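Local coordinates for chitinase (Paenibacillus sp. FPU-7, PDB 5GZT), which probably hydrolyses internal beta-1,4 linkages between N-acetylglucosamine units of chitin and chitodextrins, using two glycoside hydrolase family 18 domains, at residues B[626-629]-B[634-637]. Numbering follows the deposited sequence.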
# COMPACT_ATOMS: atom_id res chain seq x y z
N SER B 626 -0.18 9.99 8.79
CA SER B 626 0.02 11.35 9.34
C SER B 626 1.13 11.48 10.38
O SER B 626 1.48 12.60 10.81
CB SER B 626 -1.30 11.88 9.94
OG SER B 626 -1.65 11.32 11.23
N GLN B 627 1.68 10.35 10.85
CA GLN B 627 2.74 10.36 11.87
C GLN B 627 4.13 10.48 11.31
O GLN B 627 5.09 10.58 12.07
CB GLN B 627 2.63 9.04 12.65
CG GLN B 627 1.34 8.86 13.41
CD GLN B 627 1.14 7.43 13.95
OE1 GLN B 627 1.63 6.40 13.38
NE2 GLN B 627 0.43 7.34 15.00
N ASP B 628 4.25 10.52 9.99
CA ASP B 628 5.54 10.56 9.31
C ASP B 628 6.23 11.96 9.48
O ASP B 628 5.66 12.89 9.98
CB ASP B 628 5.28 10.27 7.86
CG ASP B 628 6.43 9.73 7.12
OD1 ASP B 628 7.61 9.74 7.59
OD2 ASP B 628 6.10 9.28 6.00
N SER B 629 7.48 12.03 9.07
CA SER B 629 8.28 13.27 9.04
C SER B 629 7.68 14.26 8.05
O SER B 629 6.74 13.92 7.25
CB SER B 629 9.70 13.04 8.70
OG SER B 629 9.93 12.79 7.34
N LEU B 634 9.32 8.19 5.63
CA LEU B 634 8.98 6.77 5.74
C LEU B 634 8.13 6.28 4.56
O LEU B 634 8.47 5.24 3.92
CB LEU B 634 8.30 6.41 7.08
CG LEU B 634 9.19 6.73 8.34
CD1 LEU B 634 8.55 6.23 9.58
CD2 LEU B 634 10.59 6.16 8.29
N ALA B 635 7.07 7.00 4.27
CA ALA B 635 6.31 6.73 3.05
C ALA B 635 7.19 6.73 1.82
O ALA B 635 7.10 5.79 1.05
CB ALA B 635 5.17 7.71 2.90
N ASN B 636 8.08 7.71 1.66
CA ASN B 636 8.91 7.74 0.46
C ASN B 636 9.89 6.59 0.37
O ASN B 636 10.22 6.09 -0.75
CB ASN B 636 9.73 9.04 0.37
CG ASN B 636 8.87 10.26 0.18
OD1 ASN B 636 7.69 10.18 -0.17
ND2 ASN B 636 9.45 11.42 0.51
N THR B 637 10.43 6.21 1.53
CA THR B 637 11.39 5.12 1.59
C THR B 637 10.74 3.81 1.17
O THR B 637 11.33 2.95 0.39
CB THR B 637 11.95 4.94 3.06
OG1 THR B 637 12.63 6.13 3.50
CG2 THR B 637 12.88 3.80 3.09
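D628, in the loop that follows the 3-10 turn ending with S626 and Q627, turns its carboxylate onto the first turn of helix 633-642 and meets the backbone of L634 and A635. Its CG is anti to the backbone N (chi1 -156°), which carries both oxygens across to the helix, one for each of two consecutive amides. L634 N reaches OD1 of D628 at 3.0 Å, on the syn lone pair. A635 N gives OD2 of D628 a nearly straight bond of 3.0 Å (175° at the hydrogen), again from the syn side but tilted 23° out of the carboxylate plane. This is a bidentate grip on the N-terminal turn of the last helix of the first family 18 TIM barrel, the one that follows barrel strand 619-623. Amides early in a helix lack acceptors from a preceding turn, and here the buried carboxylate supplies two; its negative charge is probably also favoured by the positive end of the helix dipole. Beside these bonds, CB of L634 lies 3.4 Å from OD1 of D628, and CB of A635 rests 3.6 Å from OD2 of D628. Y564 and F533 pack on the side chains of both D628 and L634, while the carbonyl oxygen of D628 accepts a hydrogen bond from R294. The backbone N of S629 turns back to OD1 of D628 at 2.7 Å in a bent bond, from the anti side and well out of the carboxylate plane, and OD1 therefore serves two donors. The hydroxyl of S629 is hydrogen-bonded to the backbone N of E633, one residue ahead of the two amides held by D628.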